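Local coordinates for protein 2,3-dihydroxybenzoate-AMP ligase (Bacillus subtilis, PDB 1MDB) that belongs to the ANL clan of AMP-binding enzymes and carries bound adenosine monophosphate and 2,3-dihydroxy-benzoic acid, at residues G47-S52 / N84-F89; P241-V246 / G251-S256; E113-C118 / Q145-T150; Q68-Q73 / L151-V156. All blocks are in the same frame, centred on the assembly; numbering follows the deposited sequence.

Interaction 1 of 4, residues G47-S52 / N84-F89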
# COMPACT_ATOMS: atom_id res chain seq x y z
N GLY A 47 16.60 14.83 -1.54
CA GLY A 47 18.02 15.12 -1.51
C GLY A 47 18.14 16.60 -1.19
O GLY A 47 17.55 17.08 -0.22
N ASN A 48 18.87 17.34 -2.02
CA ASN A 48 19.05 18.77 -1.81
C ASN A 48 18.04 19.63 -2.57
O ASN A 48 18.05 20.85 -2.45
CB ASN A 48 20.47 19.20 -2.20
CG ASN A 48 21.49 18.87 -1.13
OD1 ASN A 48 22.70 18.79 -1.40
ND2 ASN A 48 21.03 18.68 0.10
N THR A 49 17.17 18.99 -3.35
CA THR A 49 16.17 19.72 -4.13
C THR A 49 14.86 19.88 -3.37
O THR A 49 14.54 19.08 -2.49
CB THR A 49 15.89 19.02 -5.47
OG1 THR A 49 15.16 17.80 -5.23
CG2 THR A 49 17.19 18.69 -6.17
N HIS A 50 14.10 20.91 -3.73
CA HIS A 50 12.82 21.21 -3.11
C HIS A 50 11.86 21.74 -4.17
O HIS A 50 12.31 22.32 -5.17
CB HIS A 50 13.00 22.27 -2.02
CG HIS A 50 14.01 21.92 -0.97
ND1 HIS A 50 13.75 21.03 0.05
CD2 HIS A 50 15.28 22.35 -0.79
CE1 HIS A 50 14.83 20.92 0.81
NE2 HIS A 50 15.77 21.71 0.33
N TRP A 51 10.56 21.55 -3.97
CA TRP A 51 9.54 22.03 -4.90
C TRP A 51 8.42 22.67 -4.11
O TRP A 51 7.82 22.03 -3.24
CB TRP A 51 8.95 20.88 -5.74
CG TRP A 51 9.70 20.54 -6.99
CD1 TRP A 51 10.91 21.02 -7.38
CD2 TRP A 51 9.30 19.60 -8.00
NE1 TRP A 51 11.30 20.43 -8.56
CE2 TRP A 51 10.33 19.56 -8.96
CE3 TRP A 51 8.17 18.78 -8.18
CZ2 TRP A 51 10.27 18.73 -10.09
CZ3 TRP A 51 8.11 17.95 -9.30
CH2 TRP A 51 9.16 17.94 -10.24
N SER A 52 8.13 23.93 -4.40
CA SER A 52 7.06 24.63 -3.72
C SER A 52 5.75 24.18 -4.34
O SER A 52 5.75 23.58 -5.42
CB SER A 52 7.20 26.14 -3.93
OG SER A 52 7.17 26.44 -5.32
N ASN A 84 10.65 6.84 -5.83
CA ASN A 84 10.26 7.96 -4.99
C ASN A 84 11.05 9.20 -5.42
O ASN A 84 12.04 9.56 -4.78
CB ASN A 84 10.52 7.63 -3.52
CG ASN A 84 9.53 6.62 -2.95
OD1 ASN A 84 8.79 5.97 -3.69
ND2 ASN A 84 9.53 6.49 -1.63
N ILE A 85 10.63 9.83 -6.51
CA ILE A 85 11.29 11.04 -7.01
C ILE A 85 10.25 12.12 -7.27
O ILE A 85 9.05 11.84 -7.33
CB ILE A 85 12.09 10.75 -8.31
CG1 ILE A 85 11.21 10.04 -9.33
CG2 ILE A 85 13.29 9.87 -7.98
CD1 ILE A 85 11.94 9.65 -10.62
N LYS A 86 10.71 13.36 -7.39
CA LYS A 86 9.84 14.51 -7.60
C LYS A 86 8.97 14.38 -8.85
O LYS A 86 7.81 14.78 -8.84
CB LYS A 86 10.67 15.79 -7.71
CG LYS A 86 11.47 16.13 -6.46
CD LYS A 86 11.97 17.58 -6.50
CE LYS A 86 12.88 17.84 -7.69
NZ LYS A 86 14.07 16.98 -7.66
N GLU A 87 9.54 13.84 -9.92
CA GLU A 87 8.82 13.68 -11.17
C GLU A 87 7.45 13.02 -11.00
O GLU A 87 6.47 13.43 -11.62
CB GLU A 87 9.66 12.88 -12.16
CG GLU A 87 10.84 13.65 -12.74
CD GLU A 87 11.83 14.12 -11.69
OE1 GLU A 87 12.16 13.35 -10.76
OE2 GLU A 87 12.31 15.27 -11.81
N PHE A 88 7.38 12.00 -10.14
CA PHE A 88 6.12 11.31 -9.90
C PHE A 88 4.98 12.31 -9.76
O PHE A 88 3.93 12.18 -10.40
CB PHE A 88 6.22 10.48 -8.62
CG PHE A 88 4.95 9.77 -8.24
CD1 PHE A 88 4.60 8.56 -8.84
CD2 PHE A 88 4.11 10.29 -7.25
CE1 PHE A 88 3.44 7.87 -8.44
CE2 PHE A 88 2.95 9.61 -6.84
CZ PHE A 88 2.62 8.40 -7.44
N PHE A 89 5.19 13.32 -8.91
CA PHE A 89 4.16 14.31 -8.65
C PHE A 89 3.74 15.20 -9.81
O PHE A 89 2.55 15.48 -9.98
CB PHE A 89 4.57 15.17 -7.44
CG PHE A 89 4.67 14.39 -6.17
CD1 PHE A 89 5.90 13.89 -5.75
CD2 PHE A 89 3.54 14.13 -5.41
CE1 PHE A 89 5.99 13.12 -4.58
CE2 PHE A 89 3.61 13.37 -4.25
CZ PHE A 89 4.84 12.86 -3.83
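The side chain of Lys86 lies over one face of the Trp51 indole. Its CD sits almost squarely above the five-membered ring, 3.5 Å from the centroid and only 5° off the ring normal, a CH-pi contact. The next carbon stays on the indole as well, Lys86 CE coming within 3.2 Å of Trp51 NE1. Nearer the backbone, Lys86 CB meets the far end of the six-membered ring at Trp51 CH2, 3.6 Å away, so the aliphatic chain runs along most of the length of the indole. Bends at chi3 and chi4, both close to -60°, then turn the amine off the ring toward the strand. There Lys86 NZ donates a hydrogen bond of 2.8 Å to Thr49 OG1. The same hydroxyl is also hydrogen-bonded to Cys46 O, so two bonds engage it and should restrain its rotation. Thr49 and Trp51, two residues apart on one strand, thus hold the ammonium end and the hydrocarbon part of a single side chain. Glu87 adds a looser touch, its OE2 lying 4.4 Å from Trp51 CZ2. The tight turn at Gly47 and Asn48 joins strands 42-46 and 49-52 in a beta-hairpin, and strand 49-52 forms an edge of the large mixed sheet. Lys86, in the first turn of helix 86-98, also packs on Ile44 and Cys46 of the partner strand. Trp51 touches Arg59 of helix 53-70, while Phe89, one turn on from Lys86, reaches Leu56 of that helix and Val243 of helix 242-248.

Interaction 2 of 4, residues P241-V246 / G251-S256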
# COMPACT_ATOMS: atom_id res chain seq x y z
N PRO A 241 -2.07 8.31 5.45
CA PRO A 241 -2.54 9.43 4.62
C PRO A 241 -1.68 9.58 3.36
O PRO A 241 -2.12 10.15 2.36
CB PRO A 241 -2.41 10.62 5.57
CG PRO A 241 -1.21 10.25 6.40
CD PRO A 241 -1.48 8.81 6.71
N GLY A 242 -0.45 9.08 3.43
CA GLY A 242 0.44 9.12 2.28
C GLY A 242 0.96 10.48 1.82
O GLY A 242 0.75 11.51 2.47
N VAL A 243 1.65 10.46 0.68
CA VAL A 243 2.21 11.68 0.12
C VAL A 243 1.08 12.62 -0.35
O VAL A 243 1.18 13.84 -0.21
CB VAL A 243 3.17 11.36 -1.06
CG1 VAL A 243 4.38 10.58 -0.54
CG2 VAL A 243 2.45 10.52 -2.13
N LEU A 244 0.01 12.03 -0.88
CA LEU A 244 -1.12 12.83 -1.35
C LEU A 244 -1.92 13.40 -0.18
O LEU A 244 -2.47 14.50 -0.28
CB LEU A 244 -2.03 11.99 -2.26
CG LEU A 244 -1.34 11.46 -3.53
CD1 LEU A 244 -2.39 10.88 -4.45
CD2 LEU A 244 -0.58 12.60 -4.25
N GLY A 245 -2.00 12.66 0.92
CA GLY A 245 -2.72 13.17 2.07
C GLY A 245 -1.96 14.37 2.62
O GLY A 245 -2.56 15.38 3.01
N VAL A 246 -0.64 14.27 2.63
CA VAL A 246 0.23 15.34 3.13
C VAL A 246 0.11 16.61 2.28
O VAL A 246 0.20 17.72 2.81
CB VAL A 246 1.71 14.86 3.19
CG1 VAL A 246 2.63 15.99 3.67
CG2 VAL A 246 1.83 13.68 4.15
N GLY A 251 1.16 20.01 4.08
CA GLY A 251 2.41 19.66 4.74
C GLY A 251 3.56 19.52 3.76
O GLY A 251 3.49 20.03 2.64
N ARG A 252 4.61 18.81 4.17
CA ARG A 252 5.78 18.64 3.32
C ARG A 252 6.21 17.18 3.26
O ARG A 252 6.30 16.52 4.29
CB ARG A 252 6.93 19.50 3.82
CG ARG A 252 8.26 19.27 3.13
CD ARG A 252 9.26 20.38 3.46
NE ARG A 252 9.73 20.33 4.85
CZ ARG A 252 10.87 19.76 5.21
NH1 ARG A 252 11.64 19.19 4.30
NH2 ARG A 252 11.25 19.74 6.48
N VAL A 253 6.50 16.70 2.05
CA VAL A 253 6.91 15.33 1.84
C VAL A 253 8.41 15.22 1.60
O VAL A 253 8.99 15.98 0.82
CB VAL A 253 6.19 14.73 0.58
CG1 VAL A 253 6.78 13.38 0.23
CG2 VAL A 253 4.69 14.61 0.83
N VAL A 254 9.05 14.26 2.26
CA VAL A 254 10.48 14.03 2.07
C VAL A 254 10.61 12.68 1.40
O VAL A 254 10.05 11.68 1.87
CB VAL A 254 11.24 13.96 3.40
CG1 VAL A 254 12.71 13.74 3.13
CG2 VAL A 254 11.01 15.22 4.21
N LEU A 255 11.37 12.62 0.31
CA LEU A 255 11.53 11.37 -0.41
C LEU A 255 12.79 10.60 -0.07
O LEU A 255 13.90 11.09 -0.25
CB LEU A 255 11.48 11.64 -1.92
CG LEU A 255 10.24 12.43 -2.36
CD1 LEU A 255 10.37 12.83 -3.83
CD2 LEU A 255 9.00 11.60 -2.13
N SER A 256 12.62 9.38 0.43
CA SER A 256 13.76 8.55 0.78
C SER A 256 14.14 7.69 -0.42
O SER A 256 13.28 7.15 -1.11
CB SER A 256 13.43 7.66 1.98
OG SER A 256 14.56 6.89 2.36
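Helix 242-246 and strand 252-255 run roughly antiparallel, their axes inclined at 150° and 8.1 Å apart at the closest, and Gly251 N closes the turn between them with a 2.8 Å hydrogen bond to Val246 O. The amide meets the oxygen almost end-on, although the bond is bent at its hydrogen, with an N-H...O angle of 145°. Val246 then lays its CG1 against the peptide that leaves the turn, 3.5 Å from Arg252 N; a chi1 of 178° carries this methyl opposite the backbone N and toward the strand. Gly251, lacking a side chain, lets the valine come this close.

Val253 fits against both valines of the helix. Its CG1 meets Val243 CG1 at 3.8 Å, and its other branch, CG2, rests on Val246 CG1 at the same 3.8 Å while also lying 3.7 Å from Val243 O. Arg252 points the other way, to a salt bridge with Glu271 and a hydrogen bond with Thr45. Helix 242-248 belongs to the beta-alpha-beta crossover linking the neighbouring parallel strands 225-228 and 252-255. Apart from the one backbone bond, the interface is made by buried valine methyls packed on each other and on backbone atoms, so shape and the exclusion of water should hold the helix on the sheet.

Interaction 3 of 4, residues E113-C118 / Q145-T150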
# COMPACT_ATOMS: atom_id res chain seq x y z
N GLU A 113 4.69 -8.32 -15.77
CA GLU A 113 3.61 -7.52 -15.19
C GLU A 113 3.36 -6.23 -15.99
O GLU A 113 2.22 -5.88 -16.25
CB GLU A 113 3.92 -7.16 -13.73
CG GLU A 113 4.05 -8.36 -12.82
CD GLU A 113 5.45 -8.54 -12.31
OE1 GLU A 113 6.41 -8.40 -13.10
OE2 GLU A 113 5.59 -8.83 -11.11
N ILE A 114 4.43 -5.54 -16.39
CA ILE A 114 4.26 -4.30 -17.15
C ILE A 114 3.56 -4.55 -18.48
O ILE A 114 2.62 -3.83 -18.85
CB ILE A 114 5.62 -3.59 -17.40
CG1 ILE A 114 6.26 -3.20 -16.06
CG2 ILE A 114 5.40 -2.33 -18.23
CD1 ILE A 114 5.35 -2.36 -15.14
N THR A 115 4.01 -5.56 -19.22
CA THR A 115 3.38 -5.89 -20.50
C THR A 115 1.88 -6.13 -20.29
O THR A 115 1.05 -5.71 -21.09
CB THR A 115 4.04 -7.15 -21.13
OG1 THR A 115 5.41 -6.88 -21.39
CG2 THR A 115 3.36 -7.52 -22.44
N TYR A 116 1.54 -6.79 -19.19
CA TYR A 116 0.15 -7.06 -18.86
C TYR A 116 -0.60 -5.75 -18.63
O TYR A 116 -1.65 -5.51 -19.24
CB TYR A 116 0.08 -7.94 -17.62
CG TYR A 116 -1.31 -8.09 -17.06
CD1 TYR A 116 -2.31 -8.73 -17.80
CD2 TYR A 116 -1.63 -7.59 -15.80
CE1 TYR A 116 -3.59 -8.86 -17.29
CE2 TYR A 116 -2.91 -7.72 -15.28
CZ TYR A 116 -3.89 -8.36 -16.04
OH TYR A 116 -5.17 -8.47 -15.54
N PHE A 117 -0.07 -4.90 -17.75
CA PHE A 117 -0.69 -3.61 -17.46
C PHE A 117 -0.91 -2.78 -18.73
O PHE A 117 -1.95 -2.14 -18.89
CB PHE A 117 0.18 -2.80 -16.48
CG PHE A 117 0.43 -3.48 -15.16
CD1 PHE A 117 1.51 -3.09 -14.37
CD2 PHE A 117 -0.40 -4.50 -14.70
CE1 PHE A 117 1.76 -3.70 -13.13
CE2 PHE A 117 -0.16 -5.11 -13.47
CZ PHE A 117 0.92 -4.72 -12.68
N CYS A 118 0.08 -2.79 -19.63
CA CYS A 118 -0.01 -2.00 -20.86
C CYS A 118 -1.04 -2.56 -21.83
O CYS A 118 -1.76 -1.80 -22.49
CB CYS A 118 1.36 -1.91 -21.54
SG CYS A 118 2.58 -0.86 -20.68
N GLN A 145 8.25 -3.10 -25.34
CA GLN A 145 7.94 -2.77 -26.74
C GLN A 145 8.03 -3.98 -27.67
O GLN A 145 7.21 -4.13 -28.58
CB GLN A 145 8.86 -1.68 -27.29
CG GLN A 145 8.56 -0.27 -26.83
CD GLN A 145 9.12 0.79 -27.78
OE1 GLN A 145 10.17 0.60 -28.38
NE2 GLN A 145 8.42 1.92 -27.90
N SER A 146 9.03 -4.84 -27.46
CA SER A 146 9.17 -6.01 -28.32
C SER A 146 7.96 -6.93 -28.15
O SER A 146 7.68 -7.78 -29.01
CB SER A 146 10.48 -6.76 -28.02
OG SER A 146 10.51 -7.31 -26.71
N LYS A 147 7.23 -6.77 -27.05
CA LYS A 147 6.03 -7.56 -26.84
C LYS A 147 4.82 -6.75 -27.30
O LYS A 147 3.81 -7.31 -27.71
CB LYS A 147 5.88 -7.95 -25.37
CG LYS A 147 6.74 -9.11 -24.93
CD LYS A 147 6.64 -9.33 -23.43
CE LYS A 147 7.60 -10.40 -22.94
NZ LYS A 147 7.61 -10.48 -21.45
N LEU A 148 4.94 -5.42 -27.23
CA LEU A 148 3.84 -4.54 -27.64
C LEU A 148 4.35 -3.42 -28.54
O LEU A 148 4.54 -2.29 -28.10
CB LEU A 148 3.16 -3.94 -26.40
CG LEU A 148 2.62 -4.90 -25.34
CD1 LEU A 148 2.04 -4.10 -24.18
CD2 LEU A 148 1.57 -5.82 -25.94
N PRO A 149 4.56 -3.72 -29.83
CA PRO A 149 5.05 -2.76 -30.84
C PRO A 149 4.18 -1.51 -30.94
O PRO A 149 4.65 -0.46 -31.39
CB PRO A 149 5.01 -3.58 -32.13
CG PRO A 149 5.24 -4.97 -31.65
CD PRO A 149 4.34 -5.04 -30.45
N THR A 150 2.93 -1.63 -30.52
CA THR A 150 2.01 -0.50 -30.57
C THR A 150 2.28 0.56 -29.49
O THR A 150 1.82 1.70 -29.62
CB THR A 150 0.56 -0.99 -30.46
OG1 THR A 150 0.41 -1.77 -29.27
CG2 THR A 150 0.21 -1.85 -31.66
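Thr115 OG1 has two partners: it is hydrogen-bonded to Ser111 O one turn earlier in its helix, and Lys147 CD packs on it at 3.4 Å. The torsion of the threonine explains this, since chi1 of -62° sets the hydroxyl beside its own backbone N, within range of the preceding turn, and sends the methyl opposite that N. Thr115 CG2 accordingly faces the second segment, where it lies 3.9 Å from Lys147 CB and 4.0 Å from Leu148 CG. The lysine chain, extended beyond CG, crosses the threonine at about a right angle and passes its methylenes over both branches. Its ammonium ends beyond them in a weak hydrogen bond to Ser111 OG. Lys147 thereby contributes carbon to the interface and charge to the neighbouring turn of helix 111-120.

The two helices belong to the alpha/beta layer around the six-stranded mixed sheet. Helix 137-147 makes the beta-alpha-beta crossover between the parallel neighbours 125-132 and 154-157, whereas helix 111-120 leads into strand 125-132 from strand 101-104. Ile114 and Thr115 also touch Val144, which extends the helix-to-helix contact one turn back from Lys147.

Leu148, next in the chain after Lys147, places its CD1 between Thr115 O and Cys118 CB. This methyl is 3.6 Å from Thr115 O and presses on Cys118 CB at 3.5 Å, tighter than usual for two carbons.

Interaction 4 of 4, residues Q68-Q73 / L151-V156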
# COMPACT_ATOMS: atom_id res chain seq x y z
N GLN A 68 -0.46 16.40 -23.84
CA GLN A 68 -1.51 16.60 -24.84
C GLN A 68 -0.91 16.74 -26.23
O GLN A 68 -1.36 16.11 -27.18
CB GLN A 68 -2.34 17.84 -24.52
CG GLN A 68 -3.52 18.03 -25.45
CD GLN A 68 -4.29 19.29 -25.16
OE1 GLN A 68 -3.78 20.41 -25.36
NE2 GLN A 68 -5.52 19.14 -24.69
N LYS A 69 0.12 17.58 -26.33
CA LYS A 69 0.79 17.80 -27.61
C LYS A 69 1.33 16.47 -28.10
O LYS A 69 1.36 16.20 -29.30
CB LYS A 69 1.93 18.80 -27.44
CG LYS A 69 2.46 19.35 -28.74
CD LYS A 69 3.36 20.55 -28.49
CE LYS A 69 3.67 21.28 -29.78
NZ LYS A 69 4.45 22.53 -29.54
N LEU A 70 1.76 15.62 -27.17
CA LEU A 70 2.29 14.31 -27.53
C LEU A 70 1.19 13.47 -28.16
O LEU A 70 1.46 12.56 -28.95
CB LEU A 70 2.83 13.61 -26.28
CG LEU A 70 3.65 12.34 -26.47
CD1 LEU A 70 4.82 12.62 -27.41
CD2 LEU A 70 4.16 11.87 -25.11
N GLY A 71 -0.06 13.76 -27.82
CA GLY A 71 -1.17 13.01 -28.38
C GLY A 71 -1.93 12.20 -27.35
O GLY A 71 -2.81 11.42 -27.70
N ILE A 72 -1.59 12.38 -26.08
CA ILE A 72 -2.29 11.65 -25.02
C ILE A 72 -3.61 12.36 -24.79
O ILE A 72 -3.64 13.57 -24.63
CB ILE A 72 -1.48 11.65 -23.70
CG1 ILE A 72 -0.23 10.78 -23.87
CG2 ILE A 72 -2.34 11.13 -22.55
CD1 ILE A 72 0.66 10.75 -22.67
N GLN A 73 -4.70 11.60 -24.79
CA GLN A 73 -6.02 12.21 -24.62
C GLN A 73 -6.75 11.82 -23.34
O GLN A 73 -6.34 10.91 -22.61
CB GLN A 73 -6.90 11.84 -25.81
CG GLN A 73 -6.27 12.06 -27.17
CD GLN A 73 -7.15 11.54 -28.28
OE1 GLN A 73 -8.33 11.89 -28.36
NE2 GLN A 73 -6.59 10.70 -29.14
N LEU A 151 3.00 0.20 -28.44
CA LEU A 151 3.32 1.14 -27.37
C LEU A 151 4.44 2.04 -27.88
O LEU A 151 5.61 1.64 -27.84
CB LEU A 151 3.78 0.39 -26.11
CG LEU A 151 4.25 1.24 -24.92
CD1 LEU A 151 3.10 2.10 -24.43
CD2 LEU A 151 4.77 0.33 -23.79
N LYS A 152 4.10 3.23 -28.36
CA LYS A 152 5.13 4.12 -28.91
C LYS A 152 5.52 5.36 -28.12
O LYS A 152 6.39 6.12 -28.55
CB LYS A 152 4.75 4.53 -30.33
CG LYS A 152 4.91 3.39 -31.34
CD LYS A 152 4.55 3.83 -32.75
CE LYS A 152 3.10 4.26 -32.83
NZ LYS A 152 2.68 4.51 -34.24
N ASN A 153 4.88 5.57 -26.97
CA ASN A 153 5.23 6.72 -26.15
C ASN A 153 5.87 6.24 -24.86
O ASN A 153 5.20 6.00 -23.86
CB ASN A 153 3.99 7.57 -25.87
CG ASN A 153 3.42 8.20 -27.13
OD1 ASN A 153 4.17 8.68 -27.98
ND2 ASN A 153 2.09 8.22 -27.25
N ILE A 154 7.19 6.08 -24.90
CA ILE A 154 7.97 5.64 -23.75
C ILE A 154 8.64 6.89 -23.23
O ILE A 154 9.51 7.45 -23.89
CB ILE A 154 9.07 4.64 -24.15
CG1 ILE A 154 8.45 3.40 -24.79
CG2 ILE A 154 9.91 4.27 -22.92
CD1 ILE A 154 7.51 2.66 -23.91
N ILE A 155 8.21 7.34 -22.06
CA ILE A 155 8.75 8.56 -21.47
C ILE A 155 9.69 8.25 -20.31
O ILE A 155 9.35 7.47 -19.41
CB ILE A 155 7.60 9.47 -21.00
CG1 ILE A 155 6.68 9.76 -22.19
CG2 ILE A 155 8.16 10.74 -20.38
CD1 ILE A 155 5.30 10.31 -21.81
N VAL A 156 10.87 8.85 -20.34
CA VAL A 156 11.88 8.61 -19.33
C VAL A 156 12.29 9.83 -18.55
O VAL A 156 12.69 10.85 -19.13
CB VAL A 156 13.16 8.02 -19.96
CG1 VAL A 156 14.17 7.70 -18.88
CG2 VAL A 156 12.82 6.80 -20.79
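Leu70 turns its CG opposite its own backbone N, with chi1 at -169°, while Asn153 sets CG beside its backbone N at -65°, and the two side chains lie alongside one another, pointing in opposite senses. The carboxamide oxygen of Asn153 meets the leucine branch point, OD1 lying 4.0 Å from Leu70 CG, and is equally distant, 4.0 Å, from Leu70 CD1. These are van der Waals contacts. The other end of the amide is tied down elsewhere: Asn153 ND2 is hydrogen-bonded to Ala124 O, which should restrain the rotation of the amide, with its oxygen lying on the leucine. The second methyl of Leu70 goes to the strand: CD2 meets Ile155 CD1 tip to tip at 3.8 Å. Leu70 therefore divides its branches between a polar residue just before the strand and an apolar one within it.

Gly71 is the first residue to leave helical geometry. It has a positive phi and two bonds back into the last turn, among them Gly71 N to Gln68 O at 2.8 Å, a Schellman motif. The chain then swings away and Ile72 folds back onto Ala125 and Leu98, beside the leucine contact. Along the strand the sides alternate: Ile155 faces helix 53-70, whereas Ile154 turns to Ala141 and Gln145 of helix 137-147. Strand 154-157 is bonded to its parallel neighbour 125-132, with Ile155 paired to Tyr126 and Ile128. Helices packed on both faces of parallel strands in this way are characteristic of a layered alpha/beta fold.

Overall arrangement
The four contacts form two groups. Interactions 1 and 2, with centres 11 Å apart, both reach the nine-stranded mixed sheet and touch through Leu255 on Ile85 and Phe89 on Val243. Interactions 3 and 4, 15 Å apart between centres, lie around the six-stranded sheet: strand 154-157 of interaction 4 is part of it, and the helices of interaction 3 pack beside it. They meet where Gln145 probably hydrogen-bonds Leu151 O. Helix 53-70 follows strand 49-52 directly, and the segments of interactions 1 and 4 alternate along the chain. Interaction 3 falls between the segments of interaction 4; interaction 2 comes last. The contacts thus tie helices onto two sheets, all within the AMP-binding enzyme region.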